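Local atomic coordinates of PFC0360w protein (Plasmodium falciparum, PDB entry 3NI8), a protein that probably activates the ATPase of the chaperone Hsp90 in the malaria parasite. Residues M19-T24 and N119-S124; S51-D56 and F63-G68; S69-F74 and K86-D91; K82-W87 and Y97-V102. All blocks are in the same frame, centred on the assembly; numbering follows the deposited sequence.

How the contacts relate
The chain begins on edge strand 21-27, where residues 19-24 are met by residues 119-124 some 95 residues later; contact 1 therefore closes the longest loop, and the other three contacts lie within it. Contact 2 comes next, a short hairpin joining 54-55 to 62-65, and it closes before contact 3 opens at Ser69. Contact 3 pairs 70-78 with 82-89, and contact 4 pairs 82-89 with 98-106; the two overlap in sequence and share Lys86 and Trp87, strand 82-89 having one neighbour from each. Leu65 N to Ile70 O joins contacts 2 and 3, and Asn119 N to Thr99 O joins contacts 1 and 4. All four contacts reach one antiparallel sheet.

Contact 1. Residues M19-T24 and N119-S124; sequences MSFEIT and NNIPAS
Ile121 rests against Met19 and Phe21 where the N-terminal edge strand starts, and its side chain can be followed outward atom by atom. CB, CG1 and CD1 each lie 3.4 Å from Met19 O. CG1 points away from the carbonyl carbon of Ile121 (chi1 -61°), and chi2 of 158° extends the chain so that CD1 reaches Phe21, 3.7 Å from CE2; the two side chains cross at about a right angle. A branched aliphatic suits this place, because it packs on both the backbone oxygen and the aromatic ring and also on Val132 of the C-terminal helix.

Ile121 N donates to Met19 O over 3.1 Å, nearly straight at 164°, in the carbonyl plane and on a lone pair. Met19 CG lies 3.3 Å from Ile121 O. Asn120 takes a left-handed backbone conformation, which asparagine tolerates well, and bends the chain out of strand 111-119. Ser20 CB meets Asn119 ND2 at 3.4 Å near the surface. Past Ser20, backbone bonding passes to Phe21 and His118. The contact thus extends the pairing of strands 21-27 and 111-119 at the margin of a helix-grip (SRPBCC) sheet, which wraps around the long C-terminal helix.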
loop_
_atom_site.group_PDB
_atom_site.type_symbol
_atom_site.label_atom_id
_atom_site.label_comp_id
_atom_site.label_asym_id
_atom_site.label_seq_id
_atom_site.Cartn_x
_atom_site.Cartn_y
_atom_site.Cartn_z
ATOM N N MET A 19 -3.194 -8.749 14.450
ATOM C CA MET A 19 -3.791 -7.539 13.863
ATOM C C MET A 19 -2.755 -6.669 13.135
ATOM O O MET A 19 -3.097 -5.716 12.449
ATOM C CB MET A 19 -4.596 -6.737 14.901
ATOM C CG MET A 19 -5.839 -7.447 15.463
ATOM S SD MET A 19 -6.762 -6.381 16.636
ATOM C CE MET A 19 -8.318 -7.264 16.861
ATOM N N SER A 20 -1.487 -7.004 13.269
ATOM C CA SER A 20 -0.481 -6.327 12.486
ATOM C C SER A 20 0.452 -7.273 11.740
ATOM O O SER A 20 0.593 -8.450 12.103
ATOM C CB SER A 20 0.341 -5.419 13.394
ATOM O OG SER A 20 0.745 -6.159 14.514
ATOM N N PHE A 21 1.082 -6.742 10.692
ATOM C CA PHE A 21 2.259 -7.365 10.094
ATOM C C PHE A 21 3.186 -6.330 9.472
ATOM O O PHE A 21 2.774 -5.217 9.113
ATOM C CB PHE A 21 1.892 -8.450 9.070
ATOM C CG PHE A 21 1.187 -7.922 7.850
ATOM C CD1 PHE A 21 1.905 -7.364 6.804
ATOM C CD2 PHE A 21 -0.195 -7.988 7.751
ATOM C CE1 PHE A 21 1.275 -6.878 5.707
ATOM C CE2 PHE A 21 -0.830 -7.504 6.639
ATOM C CZ PHE A 21 -0.100 -6.947 5.619
ATOM N N GLU A 22 4.444 -6.732 9.329
ATOM C CA GLU A 22 5.473 -5.893 8.739
ATOM C C GLU A 22 6.122 -6.611 7.538
ATOM O O GLU A 22 6.497 -7.798 7.621
ATOM C CB GLU A 22 6.513 -5.557 9.808
ATOM C CG GLU A 22 7.408 -4.374 9.492
ATOM C CD GLU A 22 8.564 -4.226 10.496
ATOM O OE1 GLU A 22 9.360 -5.195 10.673
ATOM O OE2 GLU A 22 8.671 -3.132 11.114
ATOM N N ILE A 23 6.240 -5.895 6.424
ATOM C CA ILE A 23 6.994 -6.394 5.268
ATOM C C ILE A 23 8.164 -5.461 4.971
ATOM O O ILE A 23 7.988 -4.246 4.832
ATOM C CB ILE A 23 6.127 -6.520 3.986
ATOM C CG1 ILE A 23 4.907 -7.402 4.237
ATOM C CG2 ILE A 23 6.963 -7.070 2.825
ATOM C CD1 ILE A 23 3.726 -7.113 3.286
ATOM N N THR A 24 9.353 -6.047 4.850
ATOM C CA THR A 24 10.561 -5.273 4.563
ATOM C C THR A 24 11.183 -5.795 3.277
ATOM O O THR A 24 11.331 -7.012 3.113
ATOM C CB THR A 24 11.570 -5.342 5.752
ATOM O OG1 THR A 24 10.997 -4.687 6.902
ATOM C CG2 THR A 24 12.867 -4.659 5.406
ATOM N N ASN A 119 -1.200 -2.123 10.455
ATOM C CA ASN A 119 -1.732 -2.261 11.834
ATOM C C ASN A 119 -3.248 -2.211 11.831
ATOM O O ASN A 119 -3.856 -1.774 10.855
ATOM C CB ASN A 119 -1.294 -1.094 12.748
ATOM C CG ASN A 119 0.207 -1.001 12.941
ATOM O OD1 ASN A 119 0.801 0.037 12.644
ATOM N ND2 ASN A 119 0.828 -2.066 13.437
ATOM N N ASN A 120 -3.846 -2.597 12.956
ATOM C CA ASN A 120 -5.263 -2.338 13.231
ATOM C C ASN A 120 -6.148 -2.989 12.201
ATOM O O ASN A 120 -7.152 -2.399 11.774
ATOM C CB ASN A 120 -5.570 -0.825 13.280
ATOM C CG ASN A 120 -4.978 -0.126 14.514
ATOM O OD1 ASN A 120 -4.384 -0.755 15.387
ATOM N ND2 ASN A 120 -5.148 1.193 14.573
ATOM N N ILE A 121 -5.749 -4.195 11.795
ATOM C CA ILE A 121 -6.518 -5.045 10.893
ATOM C C ILE A 121 -7.607 -5.768 11.701
ATOM O O ILE A 121 -7.295 -6.492 12.652
ATOM C CB ILE A 121 -5.580 -6.100 10.182
ATOM C CG1 ILE A 121 -4.503 -5.401 9.336
ATOM C CG2 ILE A 121 -6.380 -7.062 9.320
ATOM C CD1 ILE A 121 -3.273 -6.246 9.059
ATOM N N PRO A 122 -8.884 -5.599 11.320
ATOM C CA PRO A 122 -9.984 -6.281 12.029
ATOM C C PRO A 122 -9.913 -7.808 11.932
ATOM O O PRO A 122 -9.294 -8.362 11.008
ATOM C CB PRO A 122 -11.256 -5.759 11.333
ATOM C CG PRO A 122 -10.788 -5.167 10.016
ATOM C CD PRO A 122 -9.369 -4.684 10.266
ATOM N N ALA A 123 -10.551 -8.479 12.889
ATOM C CA ALA A 123 -10.553 -9.942 12.987
ATOM C C ALA A 123 -11.424 -10.547 11.903
ATOM O O ALA A 123 -11.209 -11.690 11.481
ATOM C CB ALA A 123 -11.053 -10.386 14.387
ATOM N N SER A 124 -12.419 -9.787 11.457
ATOM C CA SER A 124 -13.299 -10.245 10.395
ATOM C C SER A 124 -13.996 -9.081 9.690
ATOM O O SER A 124 -14.008 -7.941 10.174
ATOM C CB SER A 124 -14.328 -11.246 10.957
ATOM O OG SER A 124 -15.164 -10.611 11.898
#

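Contact 2. Residues S51-D56 and F63-G68; sequences SLAEVD and FSLFSG
A short beta hairpin at one edge of the sheet brings Glu54 and Ser64 together as an antiparallel hydrogen-bonded pair. Glu54 N donates to Ser64 O at 2.8 Å, and Ser64 N returns a bond to Glu54 O at 2.9 Å. Polar residues suit this pair because their side chains leave on the more exposed face. Val55 and Phe63, the next pair, are non-hydrogen-bonded and turn to the other face, where Val55 CG2 approaches Phe63 CB at 4.4 Å. Ala53 CB meets Leu65 CD1 at 3.7 Å; a small apolar residue suits this buried place, where Ala53 also packs on Leu44 of helix 41-47, as Val55 does.

Beyond Leu65 direct strand pairing stops. Phe66 and Ser67 both take left-handed backbone conformations, turning the chain, and a water bridges the two backbones: it accepts from Phe66 N at 2.8 Å and donates to Ser51 O at 3.2 Å. Ser51 OG lies obliquely against the Phe66 ring, 3.4 Å from CD1, with chi1 of -54° setting it beside its own backbone N. The whole is a short antiparallel hairpin with strand 54-55 outermost, packed on helix 41-47 as an edge of the helix-grip sheet.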
loop_
_atom_site.group_PDB
_atom_site.type_symbol
_atom_site.label_atom_id
_atom_site.label_comp_id
_atom_site.label_asym_id
_atom_site.label_seq_id
_atom_site.Cartn_x
_atom_site.Cartn_y
_atom_site.Cartn_z
ATOM N N SER A 51 -7.024 -2.096 -13.522
ATOM C CA SER A 51 -8.169 -1.519 -12.763
ATOM C C SER A 51 -7.885 -0.086 -12.320
ATOM O O SER A 51 -6.803 0.191 -11.805
ATOM C CB SER A 51 -8.496 -2.327 -11.517
ATOM O OG SER A 51 -8.718 -3.681 -11.828
ATOM N N LEU A 52 -8.849 0.817 -12.501
ATOM C CA LEU A 52 -8.609 2.225 -12.194
ATOM C C LEU A 52 -8.353 2.420 -10.715
ATOM O O LEU A 52 -9.158 2.003 -9.876
ATOM C CB LEU A 52 -9.738 3.152 -12.681
ATOM C CG LEU A 52 -9.433 4.673 -12.797
ATOM C CD1 LEU A 52 -8.106 5.034 -13.535
ATOM C CD2 LEU A 52 -10.590 5.432 -13.432
ATOM N N ALA A 53 -7.186 3.002 -10.424
ATOM C CA ALA A 53 -6.867 3.569 -9.116
ATOM C C ALA A 53 -7.235 5.038 -9.182
ATOM O O ALA A 53 -6.939 5.695 -10.173
ATOM C CB ALA A 53 -5.411 3.429 -8.843
ATOM N N GLU A 54 -7.908 5.540 -8.151
ATOM C CA GLU A 54 -8.197 6.967 -8.024
ATOM C C GLU A 54 -7.465 7.522 -6.791
ATOM O O GLU A 54 -7.435 6.883 -5.726
ATOM C CB GLU A 54 -9.712 7.236 -7.945
ATOM C CG GLU A 54 -10.485 6.983 -9.266
ATOM C CD GLU A 54 -12.025 7.072 -9.120
ATOM O OE1 GLU A 54 -12.568 7.007 -7.988
ATOM O OE2 GLU A 54 -12.707 7.198 -10.161
ATOM N N VAL A 55 -6.875 8.705 -6.956
ATOM C CA VAL A 55 -5.962 9.278 -5.975
ATOM C C VAL A 55 -6.159 10.780 -5.901
ATOM O O VAL A 55 -5.970 11.489 -6.895
ATOM C CB VAL A 55 -4.452 8.975 -6.333
ATOM C CG1 VAL A 55 -3.506 9.911 -5.597
ATOM C CG2 VAL A 55 -4.083 7.550 -6.019
ATOM N N ASP A 56 -6.550 11.260 -4.724
ATOM C CA ASP A 56 -6.516 12.683 -4.423
ATOM C C ASP A 56 -5.378 12.852 -3.421
ATOM O O ASP A 56 -5.568 12.679 -2.205
ATOM C CB ASP A 56 -7.859 13.149 -3.864
ATOM C CG ASP A 56 -7.876 14.626 -3.498
ATOM O OD1 ASP A 56 -7.020 15.421 -3.976
ATOM O OD2 ASP A 56 -8.762 15.009 -2.707
ATOM N N PHE A 63 -8.490 7.819 -1.575
ATOM C CA PHE A 63 -8.011 6.956 -2.624
ATOM C C PHE A 63 -8.871 5.722 -2.716
ATOM O O PHE A 63 -9.536 5.335 -1.762
ATOM C CB PHE A 63 -6.509 6.621 -2.503
ATOM C CG PHE A 63 -6.144 5.768 -1.314
ATOM C CD1 PHE A 63 -6.202 4.377 -1.391
ATOM C CD2 PHE A 63 -5.695 6.353 -0.134
ATOM C CE1 PHE A 63 -5.848 3.580 -0.292
ATOM C CE2 PHE A 63 -5.331 5.571 0.951
ATOM C CZ PHE A 63 -5.411 4.185 0.879
ATOM N N SER A 64 -8.820 5.104 -3.890
ATOM C CA SER A 64 -9.605 3.923 -4.210
ATOM C C SER A 64 -8.810 3.073 -5.191
ATOM O O SER A 64 -8.246 3.600 -6.160
ATOM C CB SER A 64 -10.930 4.343 -4.836
ATOM O OG SER A 64 -11.369 3.373 -5.755
ATOM N N LEU A 65 -8.741 1.773 -4.920
ATOM C CA LEU A 65 -8.121 0.814 -5.822
ATOM C C LEU A 65 -9.162 -0.234 -6.235
ATOM O O LEU A 65 -10.087 -0.538 -5.456
ATOM C CB LEU A 65 -6.976 0.116 -5.101
ATOM C CG LEU A 65 -5.525 0.609 -5.182
ATOM C CD1 LEU A 65 -5.392 2.115 -5.370
ATOM C CD2 LEU A 65 -4.786 0.164 -3.933
ATOM N N PHE A 66 -8.982 -0.803 -7.435
ATOM C CA PHE A 66 -9.846 -1.857 -7.980
ATOM C C PHE A 66 -11.339 -1.471 -7.930
ATOM O O PHE A 66 -12.149 -2.193 -7.353
ATOM C CB PHE A 66 -9.624 -3.217 -7.267
ATOM C CG PHE A 66 -8.235 -3.807 -7.437
ATOM C CD1 PHE A 66 -7.864 -4.453 -8.620
ATOM C CD2 PHE A 66 -7.307 -3.749 -6.397
ATOM C CE1 PHE A 66 -6.579 -5.008 -8.772
ATOM C CE2 PHE A 66 -6.005 -4.311 -6.544
ATOM C CZ PHE A 66 -5.658 -4.942 -7.733
ATOM N N SER A 67 -11.681 -0.330 -8.525
ATOM C CA SER A 67 -13.052 0.204 -8.530
ATOM C C SER A 67 -13.742 0.304 -7.148
ATOM O O SER A 67 -14.961 0.055 -7.016
ATOM C CB SER A 67 -13.923 -0.575 -9.516
ATOM O OG SER A 67 -13.323 -0.565 -10.799
ATOM N N GLY A 68 -12.963 0.681 -6.132
ATOM C CA GLY A 68 -13.508 0.930 -4.807
ATOM C C GLY A 68 -13.551 -0.300 -3.918
ATOM O O GLY A 68 -14.196 -0.282 -2.876
HETATM O O HOH W 1 -6.478 -0.222 -8.627
#

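Contact 3. Residues S69-F74 and K86-D91; sequences SILGEF and KWKFRD
Glu73 and Lys86 face each other in the beta hairpin of strands 70-78 and 82-89, near the middle of the helix-grip sheet. Lys86 NZ makes a salt bridge to Glu73 OE2 at 2.6 Å, coming from above the carboxylate plane. The two chains run side by side, Glu73 extended and Lys86 folded back by three bends that bring its ammonium to the acid; opposite charges suit a pair on this partly exposed face. On the same face Leu71 CD2 lies against Arg90 CB at 3.7 Å, and its branch runs alongside the aliphatic part of Lys88, whose NZ turns off to Asn93 O and Asp96 O.

On the other face Ile70 packs against two aromatic rings. CG2 sits 3.4 Å above the Trp87 ring plane, offset toward the rim, while CG1 comes within 3.6 Å of Phe89 CE1. Gly72, paired with Trp87, leaves the backbones 4.1 Å apart at their CA atoms, and Lys86 O comes within 3.0 Å of Gly72 CA, which suits glycine, with no side chain.

Cys136 of helix 132-150 touches both Trp87 and Phe89. Ser69 and Ile70 both face Leu65, a classic beta bulge in the pairing of strand 70-78 with strand 62-65. At the open end of the hairpin Arg90 N donates to Ser69 O at 2.9 Å, from above the carbonyl plane.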
loop_
_atom_site.group_PDB
_atom_site.type_symbol
_atom_site.label_atom_id
_atom_site.label_comp_id
_atom_site.label_asym_id
_atom_site.label_seq_id
_atom_site.Cartn_x
_atom_site.Cartn_y
_atom_site.Cartn_z
ATOM N N SER A 69 -12.874 -1.365 -4.340
ATOM C CA SER A 69 -12.748 -2.584 -3.550
ATOM C C SER A 69 -11.798 -2.401 -2.356
ATOM O O SER A 69 -11.926 -3.072 -1.325
ATOM C CB SER A 69 -12.258 -3.736 -4.431
ATOM O OG SER A 69 -13.312 -4.166 -5.294
ATOM N N ILE A 70 -10.822 -1.527 -2.547
ATOM C CA ILE A 70 -9.919 -1.079 -1.514
ATOM C C ILE A 70 -10.083 0.452 -1.478
ATOM O O ILE A 70 -9.977 1.117 -2.513
ATOM C CB ILE A 70 -8.460 -1.481 -1.840
ATOM C CG1 ILE A 70 -8.292 -3.005 -1.774
ATOM C CG2 ILE A 70 -7.462 -0.789 -0.909
ATOM C CD1 ILE A 70 -6.838 -3.507 -2.024
ATOM N N LEU A 71 -10.398 0.993 -0.308
ATOM C CA LEU A 71 -10.448 2.444 -0.138
ATOM C C LEU A 71 -9.691 2.918 1.086
ATOM O O LEU A 71 -9.346 2.134 1.975
ATOM C CB LEU A 71 -11.870 2.999 -0.160
ATOM C CG LEU A 71 -12.949 2.608 0.850
ATOM C CD1 LEU A 71 -14.088 3.675 0.829
ATOM C CD2 LEU A 71 -13.492 1.230 0.516
ATOM N N GLY A 72 -9.394 4.201 1.097
ATOM C CA GLY A 72 -8.612 4.769 2.142
ATOM C C GLY A 72 -8.539 6.266 2.011
ATOM O O GLY A 72 -9.319 6.883 1.298
ATOM N N GLU A 73 -7.590 6.829 2.736
ATOM C CA GLU A 73 -7.431 8.251 2.915
ATOM C C GLU A 73 -5.999 8.500 3.401
ATOM O O GLU A 73 -5.508 7.828 4.314
ATOM C CB GLU A 73 -8.449 8.740 3.933
ATOM C CG GLU A 73 -8.198 10.143 4.495
ATOM C CD GLU A 73 -9.247 10.560 5.526
ATOM O OE1 GLU A 73 -8.989 11.543 6.284
ATOM O OE2 GLU A 73 -10.322 9.905 5.578
ATOM N N PHE A 74 -5.319 9.421 2.736
ATOM C CA PHE A 74 -3.976 9.840 3.130
ATOM C C PHE A 74 -4.040 10.688 4.386
ATOM O O PHE A 74 -4.825 11.635 4.458
ATOM C CB PHE A 74 -3.303 10.639 2.004
ATOM C CG PHE A 74 -3.164 9.878 0.702
ATOM C CD1 PHE A 74 -2.267 8.826 0.590
ATOM C CD2 PHE A 74 -3.916 10.242 -0.423
ATOM C CE1 PHE A 74 -2.119 8.125 -0.621
ATOM C CE2 PHE A 74 -3.782 9.545 -1.652
ATOM C CZ PHE A 74 -2.875 8.490 -1.747
ATOM N N LYS A 86 -5.325 5.771 6.299
ATOM C CA LYS A 86 -6.472 4.902 6.635
ATOM C C LYS A 86 -6.710 4.023 5.397
ATOM O O LYS A 86 -6.545 4.483 4.271
ATOM C CB LYS A 86 -7.737 5.707 6.924
ATOM C CG LYS A 86 -7.585 6.846 7.943
ATOM C CD LYS A 86 -8.735 6.849 8.969
ATOM C CE LYS A 86 -10.068 7.271 8.356
ATOM N NZ LYS A 86 -9.951 8.683 7.886
ATOM N N TRP A 87 -7.108 2.777 5.599
ATOM C CA TRP A 87 -7.092 1.767 4.543
ATOM C C TRP A 87 -8.047 0.640 4.911
ATOM O O TRP A 87 -7.919 0.033 5.980
ATOM C CB TRP A 87 -5.667 1.207 4.440
ATOM C CG TRP A 87 -5.327 0.336 3.230
ATOM C CD1 TRP A 87 -4.583 0.713 2.134
ATOM C CD2 TRP A 87 -5.660 -1.051 3.026
ATOM N NE1 TRP A 87 -4.439 -0.350 1.264
ATOM C CE2 TRP A 87 -5.083 -1.444 1.783
ATOM C CE3 TRP A 87 -6.381 -2.000 3.765
ATOM C CZ2 TRP A 87 -5.217 -2.750 1.260
ATOM C CZ3 TRP A 87 -6.516 -3.297 3.255
ATOM C CH2 TRP A 87 -5.929 -3.662 2.007
ATOM N N LYS A 88 -8.990 0.345 4.022
ATOM C CA LYS A 88 -9.884 -0.804 4.214
ATOM C C LYS A 88 -10.230 -1.475 2.881
ATOM O O LYS A 88 -10.093 -0.856 1.827
ATOM C CB LYS A 88 -11.168 -0.396 4.965
ATOM C CG LYS A 88 -12.090 0.522 4.149
ATOM C CD LYS A 88 -13.238 1.138 4.959
ATOM C CE LYS A 88 -14.277 0.105 5.349
ATOM N NZ LYS A 88 -14.831 0.458 6.685
ATOM N N PHE A 89 -10.623 -2.747 2.940
ATOM C CA PHE A 89 -11.405 -3.375 1.880
ATOM C C PHE A 89 -12.846 -2.931 2.122
ATOM O O PHE A 89 -13.257 -2.756 3.278
ATOM C CB PHE A 89 -11.347 -4.890 1.973
ATOM C CG PHE A 89 -10.062 -5.503 1.490
ATOM C CD1 PHE A 89 -9.832 -5.699 0.124
ATOM C CD2 PHE A 89 -9.115 -5.957 2.400
ATOM C CE1 PHE A 89 -8.651 -6.290 -0.326
ATOM C CE2 PHE A 89 -7.919 -6.558 1.966
ATOM C CZ PHE A 89 -7.681 -6.720 0.610
ATOM N N ARG A 90 -13.625 -2.742 1.058
ATOM C CA ARG A 90 -14.972 -2.220 1.243
ATOM C C ARG A 90 -15.907 -3.174 1.970
ATOM O O ARG A 90 -16.976 -2.778 2.394
ATOM C CB ARG A 90 -15.581 -1.717 -0.066
ATOM C CG ARG A 90 -16.025 -2.762 -1.034
ATOM C CD ARG A 90 -16.530 -2.056 -2.286
ATOM N NE ARG A 90 -17.199 -2.975 -3.202
ATOM C CZ ARG A 90 -18.416 -2.779 -3.705
ATOM N NH1 ARG A 90 -19.101 -1.670 -3.405
ATOM N NH2 ARG A 90 -18.943 -3.686 -4.524
ATOM N N ASP A 91 -15.490 -4.425 2.127
ATOM C CA ASP A 91 -16.328 -5.433 2.746
ATOM C C ASP A 91 -16.116 -5.547 4.263
ATOM O O ASP A 91 -16.801 -6.333 4.926
ATOM C CB ASP A 91 -16.136 -6.781 2.062
ATOM C CG ASP A 91 -14.782 -7.363 2.315
ATOM O OD1 ASP A 91 -13.787 -6.791 1.835
ATOM O OD2 ASP A 91 -14.698 -8.405 2.989
#

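Contact 4. Residues K82-W87 and Y97-V102; sequences KIVEKW and YSTVTV. With IPA (isopropyl alcohol), chain B.
Ile83 and Val102 open a run of antiparallel pairs in the hairpin of strands 82-89 and 98-106, their N-to-C directions 154° apart, the ordinary twist of a beta sheet. Hydrogen-bonded pairs Ile83-Val102, Glu85-Val100 and Trp87-Ser98 alternate with the non-hydrogen-bonded pairs Val84-Thr101 and Lys86-Thr99; Glu85 N to Val100 O is 2.8 Å, whereas Trp87 N to Ser98 O, at 3.1 Å, is weak because it is bent, 129° at the hydrogen.

Beta-branched residues suit such strands. On the buried face Ile83 CG1 packs beside Val102 CB at 3.9 Å, both residues touching Phe38 of helix 31-39. Val100 CG2 lies over the Trp87 five-membered ring, 4.0 Å from its centroid, as a CH-pi contact. Glu85 OE2 lies 2.6 Å from O2 of an isopropyl alcohol, probably from the crystallisation liquor, which is also hydrogen-bonded to Phe38 O. On the opposite face Lys86 CE sits over the centre of the Tyr97 ring, 4.0 Å from its centroid.

Ser98 chi1 of 72° sets OG between the backbone N and carbonyl carbon, where it is also hydrogen-bonded to His118 NE2. Ser98 N (2.8 Å) and Ser98 OG (2.7 Å) both donate hydrogen bonds to Trp87 O, from opposite faces of its plane.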
loop_
_atom_site.group_PDB
_atom_site.type_symbol
_atom_site.label_atom_id
_atom_site.label_comp_id
_atom_site.label_asym_id
_atom_site.label_seq_id
_atom_site.Cartn_x
_atom_site.Cartn_y
_atom_site.Cartn_z
ATOM N N LYS A 82 7.986 8.991 3.700
ATOM C CA LYS A 82 6.893 8.355 4.461
ATOM C C LYS A 82 5.513 8.750 3.941
ATOM O O LYS A 82 5.273 9.908 3.524
ATOM C CB LYS A 82 6.975 8.752 5.948
ATOM C CG LYS A 82 6.721 7.671 6.983
ATOM C CD LYS A 82 6.327 8.297 8.331
ATOM C CE LYS A 82 6.904 7.568 9.555
ATOM N NZ LYS A 82 5.890 7.362 10.706
ATOM N N ILE A 83 4.609 7.779 3.976
ATOM C CA ILE A 83 3.177 8.023 3.872
ATOM C C ILE A 83 2.463 7.216 4.958
ATOM O O ILE A 83 2.974 6.218 5.422
ATOM C CB ILE A 83 2.592 7.725 2.456
ATOM C CG1 ILE A 83 3.130 6.412 1.899
ATOM C CG2 ILE A 83 2.918 8.837 1.502
ATOM C CD1 ILE A 83 2.460 5.979 0.608
ATOM N N VAL A 84 1.311 7.713 5.393
ATOM C CA VAL A 84 0.427 7.028 6.342
ATOM C C VAL A 84 -0.995 7.118 5.794
ATOM O O VAL A 84 -1.403 8.154 5.256
ATOM C CB VAL A 84 0.474 7.658 7.766
ATOM C CG1 VAL A 84 -0.365 6.817 8.752
ATOM C CG2 VAL A 84 1.917 7.806 8.260
ATOM N N GLU A 85 -1.748 6.038 5.944
ATOM C CA GLU A 85 -3.097 5.944 5.363
ATOM C C GLU A 85 -4.067 5.317 6.334
ATOM O O GLU A 85 -3.672 4.442 7.097
ATOM C CB GLU A 85 -3.072 5.056 4.105
ATOM C CG GLU A 85 -2.118 5.564 3.027
ATOM C CD GLU A 85 -1.903 4.576 1.906
ATOM O OE1 GLU A 85 -2.395 3.425 1.965
ATOM O OE2 GLU A 85 -1.211 4.958 0.956
ATOM N N LYS A 86 -5.325 5.771 6.299
ATOM C CA LYS A 86 -6.472 4.902 6.635
ATOM C C LYS A 86 -6.710 4.023 5.397
ATOM O O LYS A 86 -6.545 4.483 4.271
ATOM C CB LYS A 86 -7.737 5.707 6.924
ATOM C CG LYS A 86 -7.585 6.846 7.943
ATOM C CD LYS A 86 -8.735 6.849 8.969
ATOM C CE LYS A 86 -10.068 7.271 8.356
ATOM N NZ LYS A 86 -9.951 8.683 7.886
ATOM N N TRP A 87 -7.108 2.777 5.599
ATOM C CA TRP A 87 -7.092 1.767 4.543
ATOM C C TRP A 87 -8.047 0.640 4.911
ATOM O O TRP A 87 -7.919 0.033 5.980
ATOM C CB TRP A 87 -5.667 1.207 4.440
ATOM C CG TRP A 87 -5.327 0.336 3.230
ATOM C CD1 TRP A 87 -4.583 0.713 2.134
ATOM C CD2 TRP A 87 -5.660 -1.051 3.026
ATOM N NE1 TRP A 87 -4.439 -0.350 1.264
ATOM C CE2 TRP A 87 -5.083 -1.444 1.783
ATOM C CE3 TRP A 87 -6.381 -2.000 3.765
ATOM C CZ2 TRP A 87 -5.217 -2.750 1.260
ATOM C CZ3 TRP A 87 -6.516 -3.297 3.255
ATOM C CH2 TRP A 87 -5.929 -3.662 2.007
ATOM N N TYR A 97 -11.231 0.603 9.969
ATOM C CA TYR A 97 -10.182 1.132 9.101
ATOM C C TYR A 97 -8.842 0.668 9.651
ATOM O O TYR A 97 -8.553 0.872 10.829
ATOM C CB TYR A 97 -10.207 2.660 9.102
ATOM C CG TYR A 97 -10.948 3.291 7.947
ATOM C CD1 TYR A 97 -10.365 3.365 6.668
ATOM C CD2 TYR A 97 -12.237 3.823 8.120
ATOM C CE1 TYR A 97 -11.048 3.955 5.583
ATOM C CE2 TYR A 97 -12.937 4.414 7.033
ATOM C CZ TYR A 97 -12.324 4.480 5.778
ATOM O OH TYR A 97 -12.991 5.062 4.719
ATOM N N SER A 98 -8.018 0.049 8.816
ATOM C CA SER A 98 -6.671 -0.283 9.247
ATOM C C SER A 98 -5.743 0.924 9.021
ATOM O O SER A 98 -6.164 1.956 8.477
ATOM C CB SER A 98 -6.172 -1.535 8.521
ATOM O OG SER A 98 -5.894 -1.238 7.168
ATOM N N THR A 99 -4.489 0.789 9.439
ATOM C CA THR A 99 -3.494 1.823 9.232
ATOM C C THR A 99 -2.350 1.230 8.448
ATOM O O THR A 99 -1.771 0.200 8.847
ATOM C CB THR A 99 -2.943 2.330 10.572
ATOM O OG1 THR A 99 -4.018 2.835 11.362
ATOM C CG2 THR A 99 -1.915 3.420 10.387
ATOM N N VAL A 100 -2.032 1.864 7.322
ATOM C CA VAL A 100 -0.863 1.488 6.552
ATOM C C VAL A 100 0.179 2.606 6.640
ATOM O O VAL A 100 -0.115 3.776 6.407
ATOM C CB VAL A 100 -1.217 1.157 5.071
ATOM C CG1 VAL A 100 0.074 0.931 4.235
ATOM C CG2 VAL A 100 -2.129 -0.069 4.988
ATOM N N THR A 101 1.394 2.235 7.008
ATOM C CA THR A 101 2.511 3.174 7.042
ATOM C C THR A 101 3.569 2.630 6.100
ATOM O O THR A 101 3.885 1.433 6.152
ATOM C CB THR A 101 3.111 3.255 8.463
ATOM O OG1 THR A 101 2.087 3.658 9.389
ATOM C CG2 THR A 101 4.281 4.217 8.505
ATOM N N VAL A 102 4.110 3.472 5.234
ATOM C CA VAL A 102 5.114 3.002 4.291
ATOM C C VAL A 102 6.302 3.934 4.378
ATOM O O VAL A 102 6.167 5.148 4.210
ATOM C CB VAL A 102 4.597 2.921 2.812
ATOM C CG1 VAL A 102 5.520 1.996 1.947
ATOM C CG2 VAL A 102 3.138 2.443 2.729
HETATM C C1 IPA B . -2.641 4.084 -2.467
HETATM C C2 IPA B . -1.870 3.279 -1.415
HETATM C C3 IPA B . -1.820 1.768 -1.646
HETATM O O2 IPA B . -0.579 3.811 -1.266
#